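Long-range contacts in peptidoglycan glycosyltransferase (Eggerthella lenta, PDB 4MNR), which belongs to the penicillin-binding proteins, joining a dimerisation-type N-terminal region to a transpeptidase-family domain of the beta-lactamase clan: residues Thr32-Val37 against Thr112-Ile117; Lys188-Ala193 against Ala259-Phe264; Gly335-Pro340 against Met363-Lys368. All blocks are in the same frame, centred on the assembly; numbering follows the deposited sequence.

From the N terminus, contact 1 comes first: the turn between strands 30-31 and 37-43 returns, 75 residues on, to the start of helix 115-125, next to strand 108-111 of the same mixed sheet. Contact 2 then joins helix 188-197 to the end of helix 242-263. Contact 3 pairs strands 336-338 and 361-364, closing a loop whose hairpin, 343-347 and 353-356, adds to the sheet near contact 1. The three follow in series, with none nested or crossed. Contacts 2 and 3 touch, through F264 and S263 against A365, I337 and selenomethionine M363; contact 1 is separate, its centre 32 Å from that of contact 2.

Contact 1 (Thr32-Val37 against Thr112-Ile117); sequences TYDGVV and TLNSKI
D34 reaches across to S115 and holds the first turn of helix 115-125 with both carboxylate oxygens. The backbone N of S115 donates to D34 OD1 at 2.9 Å, and S115 OG donates to D34 OD2 at 2.6 Å. The hydroxyl uses the syn lone pair of OD2, on the side of the other oxygen, whereas the amide meets OD1 on its syn side but 34° out of the carboxylate plane. OD1 has a second donor, T32 OG1 at 2.7 Å, which comes from the opposite face of that plane, 48° out. The T32 hydroxyl accepts in turn from V36 N, so T32 OG1 links the D34 carboxylate to the backbone at V36, just past the type I turn T32-G35, and acts as the second shell that positions D34.

This is the tight side. Next along, Y33 N donates to L113 O at 2.8 Å, and T32 CB lies 3.3 Å from that same L113 O. The L113 side chain continues into buried packing against A59, I142 and L342.

The other side is loose. Y33 sets out toward the partner segment, its CB packing 3.3 Å from L113 O, but with CG anti to the backbone N (chi1 -166°) the ring is carried outward to an exposed position. V36 brings CG2 alongside S115 at the partly exposed border, 3.6 Å from OG.

At the helix start itself, N114 turns its OD1 back as a cap, accepting from I117 N and weakly from K116 N. An acidic side chain from a distant turn thus supplements the N114 cap. Three donors grip the carboxylate, and together with the helix N terminus they would be expected to favour its charged form.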
ATOM      1  N   THR A  32      -5.360 -18.217   8.712  1.00 11.74           N
ATOM      2  CA  THR A  32      -4.695 -17.017   9.222  1.00 11.66           C
ATOM      3  C   THR A  32      -3.749 -17.367  10.372  1.00 11.99           C
ATOM      4  O   THR A  32      -3.749 -18.484  10.882  1.00 14.60           O
ATOM      5  CB  THR A  32      -5.702 -15.969   9.730  1.00 11.79           C
ATOM      6  OG1 THR A  32      -6.352 -16.464  10.917  1.00 11.75           O
ATOM      7  CG2 THR A  32      -6.742 -15.660   8.650  1.00 11.36           C
ATOM      8  N   TYR A  33      -2.941 -16.391  10.773  1.00 10.16           N
ATOM      9  CA  TYR A  33      -1.952 -16.623  11.823  1.00 10.35           C
ATOM     10  C   TYR A  33      -2.629 -16.953  13.156  1.00 12.43           C
ATOM     11  O   TYR A  33      -2.096 -17.732  13.955  1.00 15.25           O
ATOM     12  CB  TYR A  33      -1.024 -15.405  11.964  1.00 10.08           C
ATOM     13  CG  TYR A  33       0.209 -15.697  12.792  1.00  9.71           C
ATOM     14  CD1 TYR A  33       1.218 -16.507  12.293  1.00 17.28           C
ATOM     15  CD2 TYR A  33       0.364 -15.161  14.067  1.00 15.28           C
ATOM     16  CE1 TYR A  33       2.355 -16.781  13.040  1.00 19.76           C
ATOM     17  CE2 TYR A  33       1.501 -15.439  14.828  1.00 17.01           C
ATOM     18  CZ  TYR A  33       2.486 -16.251  14.304  1.00 18.76           C
ATOM     19  OH  TYR A  33       3.615 -16.538  15.033  1.00 20.43           O
ATOM     20  N   ASP A  34      -3.820 -16.390  13.378  1.00 14.00           N
ATOM     21  CA  ASP A  34      -4.569 -16.687  14.601  1.00 16.20           C
ATOM     22  C   ASP A  34      -5.517 -17.876  14.455  1.00 19.94           C
ATOM     23  O   ASP A  34      -6.334 -18.132  15.337  1.00 21.21           O
ATOM     24  CB  ASP A  34      -5.290 -15.452  15.175  1.00 16.12           C
ATOM     25  CG  ASP A  34      -6.281 -14.821  14.197  1.00 17.20           C
ATOM     26  OD1 ASP A  34      -5.979 -14.745  12.983  1.00 13.79           O
ATOM     27  OD2 ASP A  34      -7.364 -14.384  14.662  1.00 19.27           O
ATOM     28  N   GLY A  35      -5.400 -18.598  13.343  1.00 16.24           N
ATOM     29  CA  GLY A  35      -6.011 -19.909  13.239  1.00 17.78           C
ATOM     30  C   GLY A  35      -7.377 -19.983  12.589  1.00 17.22           C
ATOM     31  O   GLY A  35      -8.025 -21.029  12.643  1.00 20.89           O
ATOM     32  N   VAL A  36      -7.816 -18.893  11.967  1.00 16.32           N
ATOM     33  CA  VAL A  36      -9.080 -18.925  11.229  1.00 15.01           C
ATOM     34  C   VAL A  36      -8.853 -19.598   9.872  1.00 13.94           C
ATOM     35  O   VAL A  36      -8.056 -19.128   9.054  1.00 15.50           O
ATOM     36  CB  VAL A  36      -9.684 -17.520  11.026  1.00 15.65           C
ATOM     37  CG1 VAL A  36     -10.936 -17.600  10.161  1.00 19.74           C
ATOM     38  CG2 VAL A  36     -10.013 -16.894  12.377  1.00 18.65           C
ATOM     39  N   VAL A  37      -9.541 -20.715   9.660  1.00 14.75           N
ATOM     40  CA  VAL A  37      -9.416 -21.475   8.422  1.00 16.44           C
ATOM     41  C   VAL A  37     -10.099 -20.742   7.267  1.00 15.68           C
ATOM     42  O   VAL A  37     -11.295 -20.418   7.343  1.00 15.83           O
ATOM     43  CB  VAL A  37     -10.020 -22.881   8.587  1.00 17.92           C
ATOM     44  CG1 VAL A  37     -10.061 -23.615   7.256  1.00 18.71           C
ATOM     45  CG2 VAL A  37      -9.227 -23.679   9.637  1.00 21.98           C
ATOM     46  N   THR A 112       0.351 -14.836   7.471  1.00 10.10           N
ATOM     47  CA  THR A 112       0.697 -13.829   8.473  1.00  9.26           C
ATOM     48  C   THR A 112      -0.517 -13.015   8.945  1.00 10.08           C
ATOM     49  O   THR A 112      -0.429 -12.289   9.941  1.00 10.29           O
ATOM     50  CB  THR A 112       1.725 -12.829   7.913  1.00  7.42           C
ATOM     51  OG1 THR A 112       1.281 -12.375   6.629  1.00  9.35           O
ATOM     52  CG2 THR A 112       3.101 -13.496   7.747  1.00 10.70           C
ATOM     53  N   LEU A 113      -1.634 -13.129   8.227  1.00  9.67           N
ATOM     54  CA  LEU A 113      -2.803 -12.293   8.499  1.00  9.21           C
ATOM     55  C   LEU A 113      -3.365 -12.516   9.894  1.00  9.11           C
ATOM     56  O   LEU A 113      -3.402 -13.654  10.383  1.00 11.07           O
ATOM     57  CB  LEU A 113      -3.913 -12.598   7.497  1.00 10.86           C
ATOM     58  CG  LEU A 113      -3.596 -12.451   6.013  1.00 10.55           C
ATOM     59  CD1 LEU A 113      -4.847 -12.796   5.216  1.00 13.70           C
ATOM     60  CD2 LEU A 113      -3.084 -11.047   5.681  1.00 11.49           C
ATOM     61  N   ASN A 114      -3.806 -11.432  10.534  1.00  8.99           N
ATOM     62  CA  ASN A 114      -4.593 -11.543  11.756  1.00  9.41           C
ATOM     63  C   ASN A 114      -6.064 -11.338  11.401  1.00  8.40           C
ATOM     64  O   ASN A 114      -6.401 -10.372  10.723  1.00  9.49           O
ATOM     65  CB  ASN A 114      -4.149 -10.512  12.794  1.00 11.15           C
ATOM     66  CG  ASN A 114      -5.066 -10.500  14.022  1.00 14.51           C
ATOM     67  OD1 ASN A 114      -6.063  -9.773  14.053  1.00 14.94           O
ATOM     68  ND2 ASN A 114      -4.756 -11.342  15.015  1.00 15.25           N
ATOM     69  N   SER A 115      -6.935 -12.252  11.813  1.00  9.93           N
ATOM     70  CA  SER A 115      -8.321 -12.166  11.358  1.00 11.23           C
ATOM     71  C   SER A 115      -9.049 -10.894  11.803  1.00 11.12           C
ATOM     72  O   SER A 115      -9.887 -10.384  11.065  1.00 12.66           O
ATOM     73  CB  SER A 115      -9.114 -13.418  11.758  1.00 13.00           C
ATOM     74  OG  SER A 115      -9.271 -13.490  13.165  1.00 14.62           O
ATOM     75  N   LYS A 116      -8.707 -10.366  12.977  1.00 12.55           N
ATOM     76  CA  LYS A 116      -9.389  -9.174  13.485  1.00 13.18           C
ATOM     77  C   LYS A 116      -8.919  -7.907  12.777  1.00 14.05           C
ATOM     78  O   LYS A 116      -9.725  -7.019  12.470  1.00 14.17           O
ATOM     79  CB  LYS A 116      -9.211  -9.031  15.002  1.00 16.68           C
ATOM     80  CG  LYS A 116      -9.868 -10.150  15.801  1.00 21.79           C
ATOM     81  CD  LYS A 116      -9.498 -10.057  17.281  1.00 34.21           C
ATOM     82  CE  LYS A 116      -9.892  -8.715  17.881  1.00 43.19           C
ATOM     83  NZ  LYS A 116      -9.510  -8.607  19.327  1.00 46.74           N
ATOM     84  N   ILE A 117      -7.615  -7.822  12.513  1.00  8.29           N
ATOM     85  CA  ILE A 117      -7.084  -6.686  11.768  1.00  7.52           C
ATOM     86  C   ILE A 117      -7.584  -6.757  10.326  1.00 11.40           C
ATOM     87  O   ILE A 117      -7.961  -5.750   9.734  1.00 11.56           O
ATOM     88  CB  ILE A 117      -5.540  -6.640  11.830  1.00  8.03           C
ATOM     89  CG1 ILE A 117      -5.090  -6.571  13.288  1.00 10.95           C
ATOM     90  CG2 ILE A 117      -5.007  -5.423  11.092  1.00 11.38           C
ATOM     91  CD1 ILE A 117      -3.576  -6.578  13.467  1.00 12.99           C
TER

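Contact 2 (Lys188-Ala193 against Ala259-Phe264); sequences KIVTLA and AGAESF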
ATOM      1  N   LYS A 188       4.702  12.432  -1.098  1.00  8.51           N
ATOM      2  CA  LYS A 188       5.551  13.469  -0.518  1.00  8.45           C
ATOM      3  C   LYS A 188       6.456  12.900   0.585  1.00  9.52           C
ATOM      4  O   LYS A 188       7.495  13.481   0.891  1.00 12.58           O
ATOM      5  CB  LYS A 188       4.713  14.651  -0.008  1.00  7.61           C
ATOM      6  CG  LYS A 188       4.071  15.449  -1.135  1.00  8.60           C
ATOM      7  CD  LYS A 188       3.119  16.517  -0.624  1.00  9.65           C
ATOM      8  CE  LYS A 188       2.439  17.218  -1.822  1.00 13.25           C
ATOM      9  NZ  LYS A 188       1.307  18.039  -1.369  1.00 19.07           N
ATOM     10  N   ILE A 189       6.087  11.757   1.153  1.00  9.54           N
ATOM     11  CA  ILE A 189       6.987  11.088   2.098  1.00  9.12           C
ATOM     12  C   ILE A 189       8.326  10.796   1.405  1.00 10.29           C
ATOM     13  O   ILE A 189       9.402  11.038   1.963  1.00 10.85           O
ATOM     14  CB  ILE A 189       6.401   9.756   2.596  1.00  9.84           C
ATOM     15  CG1 ILE A 189       5.123   9.983   3.414  1.00 12.67           C
ATOM     16  CG2 ILE A 189       7.445   9.004   3.418  1.00 11.52           C
ATOM     17  CD1 ILE A 189       4.417   8.694   3.777  1.00 13.29           C
ATOM     18  N   VAL A 190       8.260  10.301   0.169  1.00  9.50           N
ATOM     19  CA  VAL A 190       9.470  10.008  -0.614  1.00 10.92           C
ATOM     20  C   VAL A 190      10.254  11.271  -0.978  1.00  9.70           C
ATOM     21  O   VAL A 190      11.471  11.326  -0.786  1.00 11.04           O
ATOM     22  CB  VAL A 190       9.152   9.214  -1.905  1.00 10.98           C
ATOM     23  CG1 VAL A 190      10.423   8.980  -2.732  1.00 12.25           C
ATOM     24  CG2 VAL A 190       8.510   7.888  -1.553  1.00 12.86           C
ATOM     25  N   THR A 191       9.557  12.278  -1.493  1.00  9.23           N
ATOM     26  CA  THR A 191      10.193  13.544  -1.835  1.00  8.45           C
ATOM     27  C   THR A 191      10.889  14.194  -0.641  1.00  9.93           C
ATOM     28  O   THR A 191      12.048  14.592  -0.738  1.00 11.21           O
ATOM     29  CB  THR A 191       9.182  14.505  -2.446  1.00 10.98           C
ATOM     30  OG1 THR A 191       8.506  13.823  -3.507  1.00 11.29           O
ATOM     31  CG2 THR A 191       9.883  15.738  -3.024  1.00  9.58           C
ATOM     32  N   LEU A 192      10.179  14.277   0.479  1.00 11.01           N
ATOM     33  CA  LEU A 192      10.735  14.845   1.716  1.00  7.96           C
ATOM     34  C   LEU A 192      11.942  14.057   2.204  1.00 11.65           C
ATOM     35  O   LEU A 192      12.989  14.625   2.534  1.00 12.11           O
ATOM     36  CB  LEU A 192       9.663  14.843   2.800  1.00 10.56           C
ATOM     37  CG  LEU A 192      10.130  15.373   4.157  1.00 12.55           C
ATOM     38  CD1 LEU A 192      10.569  16.837   4.043  1.00 14.48           C
ATOM     39  CD2 LEU A 192       9.025  15.198   5.188  1.00 12.98           C
ATOM     40  N   ALA A 193      11.800  12.737   2.273  1.00 11.56           N
ATOM     41  CA  ALA A 193      12.906  11.904   2.740  1.00  8.35           C
ATOM     42  C   ALA A 193      14.139  12.062   1.858  1.00 12.56           C
ATOM     43  O   ALA A 193      15.258  12.101   2.343  1.00 13.00           O
ATOM     44  CB  ALA A 193      12.477  10.429   2.810  1.00  9.33           C
ATOM     45  N   ALA A 259      16.279   8.840  -8.338  1.00 13.39           N
ATOM     46  CA  ALA A 259      17.107   7.986  -7.482  1.00 17.45           C
ATOM     47  C   ALA A 259      16.458   7.790  -6.117  1.00 15.75           C
ATOM     48  O   ALA A 259      16.503   6.699  -5.543  1.00 15.16           O
ATOM     49  CB  ALA A 259      18.492   8.578  -7.321  1.00 16.29           C
ATOM     50  N   GLY A 260      15.852   8.848  -5.593  1.00 15.58           N
ATOM     51  CA  GLY A 260      15.195   8.757  -4.303  1.00 15.77           C
ATOM     52  C   GLY A 260      14.011   7.808  -4.332  1.00 12.06           C
ATOM     53  O   GLY A 260      13.815   7.003  -3.407  1.00 13.84           O
ATOM     54  N   ALA A 261      13.206   7.905  -5.387  1.00 12.45           N
ATOM     55  CA  ALA A 261      12.057   7.027  -5.525  1.00 10.58           C
ATOM     56  C   ALA A 261      12.537   5.584  -5.680  1.00 11.62           C
ATOM     57  O   ALA A 261      11.937   4.653  -5.125  1.00 11.65           O
ATOM     58  CB  ALA A 261      11.219   7.440  -6.726  1.00 11.72           C
ATOM     59  N   GLU A 262      13.607   5.394  -6.444  1.00 13.03           N
ATOM     60  CA  GLU A 262      14.115   4.045  -6.657  1.00 15.39           C
ATOM     61  C   GLU A 262      14.626   3.428  -5.350  1.00 15.89           C
ATOM     62  O   GLU A 262      14.539   2.209  -5.151  1.00 16.58           O
ATOM     63  CB  GLU A 262      15.154   4.017  -7.783  1.00 16.52           C
ATOM     64  CG  GLU A 262      14.483   4.184  -9.156  1.00 17.88           C
ATOM     65  CD  GLU A 262      15.444   4.214 -10.323  1.00 27.41           C
ATOM     66  OE1 GLU A 262      16.669   4.310 -10.088  1.00 32.13           O
ATOM     67  OE2 GLU A 262      14.957   4.147 -11.482  1.00 24.68           O
ATOM     68  N   SER A 263      15.140   4.267  -4.457  0.50 13.07           N
ATOM     69  CA  SER A 263      15.605   3.786  -3.154  0.50 14.13           C
ATOM     70  C   SER A 263      14.471   3.204  -2.309  0.50 13.09           C
ATOM     71  O   SER A 263      14.715   2.387  -1.416  0.50 14.00           O
ATOM     72  CB  SER A 263      16.321   4.901  -2.382  0.50 17.90           C
ATOM     73  OG  SER A 263      17.473   5.351  -3.078  0.50 20.48           O
ATOM     74  N   PHE A 264      13.238   3.627  -2.590  1.00 11.09           N
ATOM     75  CA  PHE A 264      12.066   3.145  -1.875  1.00 11.60           C
ATOM     76  C   PHE A 264      11.374   2.030  -2.636  1.00 12.03           C
ATOM     77  O   PHE A 264      10.336   1.538  -2.205  1.00 15.32           O
ATOM     78  CB  PHE A 264      11.049   4.272  -1.662  1.00 12.47           C
ATOM     79  CG  PHE A 264      11.357   5.168  -0.497  1.00 11.80           C
ATOM     80  CD1 PHE A 264      10.751   4.948   0.735  1.00 12.15           C
ATOM     81  CD2 PHE A 264      12.201   6.251  -0.641  1.00 12.60           C
ATOM     82  CE1 PHE A 264      11.000   5.782   1.809  1.00 10.40           C
ATOM     83  CE2 PHE A 264      12.460   7.093   0.428  1.00 13.18           C
ATOM     84  CZ  PHE A 264      11.869   6.856   1.660  1.00 11.61           C
TER
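V190 splits its two methyls between the backbone and the ring of the other segment: with CG1 anti to the backbone N (chi1 177°), CG1 faces A261 while CG2 lies over the F264 ring. The phenylalanine in turn has CG anti to its carbonyl carbon (chi1 -81°), which swings the ring back from the end of helix 242-263 to lie along helix 188-197.

The main touch is a CH-pi contact. V190 CG2 stands 4.2 Å from the centroid of the F264 ring and 16° off its normal, slightly toward the rim. CG1 of V190 approaches F264 CD2 at 3.9 Å and fits against the helix backbone as well, 3.8 Å from A261 CA and 4.0 Å from G260 O. One turn further along, A193 meets the ring differently: its CB abuts the edge near the ring plane, 3.8 Å from F264 CZ. Face and edge are therefore held by residues three apart on one helix.

Other helices close in around this pair. V327 of helix 321-332 packs on V190 and A330 of the same helix on F264, while V374 of helix 368-384 touches A193. K188 does not reach the other segment; it ends the family's SxxK sequence, and its NZ bonds to S240 OG and N242 OD1 of the SxN motif.

The backbones come nearest where V190 CG1 packs on G260-A261, with V190 CA 6.3 Å from A261 CA. The side chains that meet are apolar and all five touching residues are buried, so the contact's hold probably rests on the burial of apolar surface and close fit.

Contact 3 (Gly335-Pro340 against Met363-Lys368); sequences GVIMQP and MQAVSK
G335 O is gripped by two successive amides of the other segment: A365 N at 2.8 Å and, weakly, V366 N at 3.5 Å. G335 CA also makes a CA-H...O contact with V366 O at 3.3 Å. Q364 NE2 donates to V366 O at 2.9 Å in an almost straight bond (176°) lying in the amide plane of Q364. The glutamine chain bends at chi2 (99°) to fold back in this way, and its amide then lies against V336, with OE1 3.5 Å from V336 CG2.

One residue on, I337 and selenomethionine M363 form the hydrogen-bonded pair, I337 N to M363 O at 2.8 Å and M363 N to I337 O at 3.2 Å. Their side chains run side by side on the face opposite V336 and Q364. I337 CD1 touches M363 CG and A365 CB there, and A330 and M326 of helix 321-332 cover I337.

The whole is a short two-stranded antiparallel sheet. It packs on helix 321-332 through I337 and leads into helix 368-384, which S367 N-caps through T370 N, consistent with the helix-rich region of a penicillin-binding transpeptidase fold.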
ATOM      1  N   GLY A 335      14.572   3.424   8.327  1.00 10.87           N
ATOM      2  CA  GLY A 335      15.003   3.589   6.951  1.00 11.29           C
ATOM      3  C   GLY A 335      15.029   2.299   6.152  1.00 10.39           C
ATOM      4  O   GLY A 335      15.238   2.322   4.937  1.00 11.11           O
ATOM      5  N   VAL A 336      14.805   1.174   6.825  1.00  9.71           N
ATOM      6  CA  VAL A 336      14.953  -0.135   6.183  1.00 11.06           C
ATOM      7  C   VAL A 336      13.606  -0.689   5.789  1.00 11.98           C
ATOM      8  O   VAL A 336      12.693  -0.753   6.608  1.00 15.92           O
ATOM      9  CB  VAL A 336      15.608  -1.142   7.136  1.00 12.88           C
ATOM     10  CG1 VAL A 336      15.733  -2.502   6.475  1.00 15.69           C
ATOM     11  CG2 VAL A 336      16.974  -0.639   7.569  1.00 14.30           C
ATOM     12  N   ILE A 337      13.481  -1.080   4.528  1.00 10.66           N
ATOM     13  CA  ILE A 337      12.292  -1.791   4.081  1.00  7.72           C
ATOM     14  C   ILE A 337      12.539  -3.292   4.163  1.00 11.68           C
ATOM     15  O   ILE A 337      13.433  -3.815   3.495  1.00 10.57           O
ATOM     16  CB  ILE A 337      11.963  -1.420   2.629  1.00 10.81           C
ATOM     17  CG1 ILE A 337      11.676   0.086   2.531  1.00  9.97           C
ATOM     18  CG2 ILE A 337      10.784  -2.241   2.122  1.00 11.88           C
ATOM     19  CD1 ILE A 337      11.381   0.580   1.102  1.00 14.99           C
HETATM   20  N   MSE A 338      11.767  -3.980   5.000  1.00 12.29           N
HETATM   21  CA  MSE A 338      11.819  -5.441   5.054  1.00 10.41           C
HETATM   22  C   MSE A 338      11.025  -6.028   3.887  1.00 12.73           C
HETATM   23  O   MSE A 338      10.050  -5.425   3.429  1.00 13.52           O
HETATM   24  CB  MSE A 338      11.230  -5.943   6.377  1.00 11.40           C
HETATM   25  CG  MSE A 338      11.925  -5.402   7.630  1.00 12.60           C
HETATM   26 SE   MSE A 338      13.803  -5.896   7.749  0.62 15.45          SE
HETATM   27  CE  MSE A 338      13.545  -7.763   8.242  1.00 16.69           C
ATOM     28  N   GLN A 339      11.441  -7.199   3.407  1.00  8.48           N
ATOM     29  CA  GLN A 339      10.720  -7.880   2.329  1.00 10.84           C
ATOM     30  C   GLN A 339       9.296  -8.221   2.797  1.00 10.34           C
ATOM     31  O   GLN A 339       9.127  -8.902   3.803  1.00  9.10           O
ATOM     32  CB  GLN A 339      11.475  -9.159   1.956  1.00 11.27           C
ATOM     33  CG  GLN A 339      10.696 -10.109   1.094  1.00 13.59           C
ATOM     34  CD  GLN A 339      10.429  -9.536  -0.287  1.00 13.58           C
ATOM     35  OE1 GLN A 339      11.325  -8.980  -0.920  1.00 15.57           O
ATOM     36  NE2 GLN A 339       9.195  -9.658  -0.754  1.00 13.00           N
ATOM     37  N   PRO A 340       8.267  -7.738   2.079  1.00  8.71           N
ATOM     38  CA  PRO A 340       6.897  -8.083   2.494  1.00  8.57           C
ATOM     39  C   PRO A 340       6.657  -9.581   2.346  1.00 10.48           C
ATOM     40  O   PRO A 340       7.101 -10.166   1.362  1.00 11.11           O
ATOM     41  CB  PRO A 340       6.021  -7.313   1.505  1.00 12.59           C
ATOM     42  CG  PRO A 340       6.931  -6.987   0.344  1.00 19.52           C
ATOM     43  CD  PRO A 340       8.285  -6.793   0.948  1.00  9.73           C
HETATM   44  N   MSE A 363      15.607  -3.561   1.200  1.00 13.42           N
HETATM   45  CA  MSE A 363      16.497  -2.453   0.857  1.00 13.19           C
HETATM   46  C   MSE A 363      16.560  -1.380   1.945  1.00 15.07           C
HETATM   47  O   MSE A 363      15.646  -1.245   2.757  1.00 14.37           O
HETATM   48  CB  MSE A 363      16.112  -1.841  -0.504  1.00 13.39           C
HETATM   49  CG  MSE A 363      14.734  -1.251  -0.538  1.00 12.62           C
HETATM   50 SE   MSE A 363      14.279  -0.652  -2.345  0.55 21.91          SE
HETATM   51  CE  MSE A 363      13.880  -2.368  -3.157  1.00 22.87           C
ATOM     52  N   GLN A 364      17.658  -0.636   1.967  1.00 15.45           N
ATOM     53  CA  GLN A 364      17.775   0.532   2.838  1.00 13.93           C
ATOM     54  C   GLN A 364      17.359   1.769   2.046  1.00 11.83           C
ATOM     55  O   GLN A 364      18.102   2.210   1.167  1.00 17.40           O
ATOM     56  CB  GLN A 364      19.225   0.700   3.307  1.00 17.65           C
ATOM     57  CG  GLN A 364      19.427   1.880   4.250  1.00 19.10           C
ATOM     58  CD  GLN A 364      19.454   1.469   5.714  1.00 20.27           C
ATOM     59  OE1 GLN A 364      19.948   0.393   6.055  1.00 21.05           O
ATOM     60  NE2 GLN A 364      18.923   2.326   6.588  1.00 18.93           N
ATOM     61  N   ALA A 365      16.182   2.326   2.335  1.00 11.83           N
ATOM     62  CA  ALA A 365      15.703   3.492   1.586  1.00 13.85           C
ATOM     63  C   ALA A 365      16.456   4.769   1.945  1.00 13.24           C
ATOM     64  O   ALA A 365      16.948   5.472   1.065  1.00 16.64           O
ATOM     65  CB  ALA A 365      14.189   3.694   1.773  1.00 12.81           C
ATOM     66  N   VAL A 366      16.529   5.064   3.239  1.00 11.21           N
ATOM     67  CA  VAL A 366      17.229   6.247   3.743  1.00 10.82           C
ATOM     68  C   VAL A 366      17.923   5.874   5.050  1.00 11.87           C
ATOM     69  O   VAL A 366      17.718   4.778   5.567  1.00 12.45           O
ATOM     70  CB  VAL A 366      16.263   7.430   4.027  1.00 13.55           C
ATOM     71  CG1 VAL A 366      15.685   8.009   2.730  1.00 13.99           C
ATOM     72  CG2 VAL A 366      15.155   7.006   4.982  1.00 12.41           C
ATOM     73  N   SER A 367      18.741   6.778   5.578  1.00 13.30           N
ATOM     74  CA  SER A 367      19.421   6.525   6.853  1.00 13.73           C
ATOM     75  C   SER A 367      18.452   6.543   8.032  1.00 11.48           C
ATOM     76  O   SER A 367      17.349   7.091   7.945  1.00 11.34           O
ATOM     77  CB  SER A 367      20.512   7.564   7.107  1.00 15.26           C
ATOM     78  OG  SER A 367      19.933   8.821   7.410  1.00 17.35           O
ATOM     79  N   LYS A 368      18.879   5.941   9.139  1.00 12.55           N
ATOM     80  CA  LYS A 368      18.090   5.973  10.358  1.00 12.37           C
ATOM     81  C   LYS A 368      17.807   7.414  10.797  1.00 11.02           C
ATOM     82  O   LYS A 368      16.684   7.742  11.194  1.00 12.47           O
ATOM     83  CB  LYS A 368      18.779   5.195  11.485  1.00 13.65           C
ATOM     84  CG  LYS A 368      18.006   5.239  12.788  1.00 16.05           C
ATOM     85  CD  LYS A 368      18.662   4.362  13.868  1.00 21.58           C
ATOM     86  CE  LYS A 368      17.795   4.283  15.120  1.00 30.30           C
ATOM     87  NZ  LYS A 368      17.426   5.627  15.644  1.00 35.39           N
TER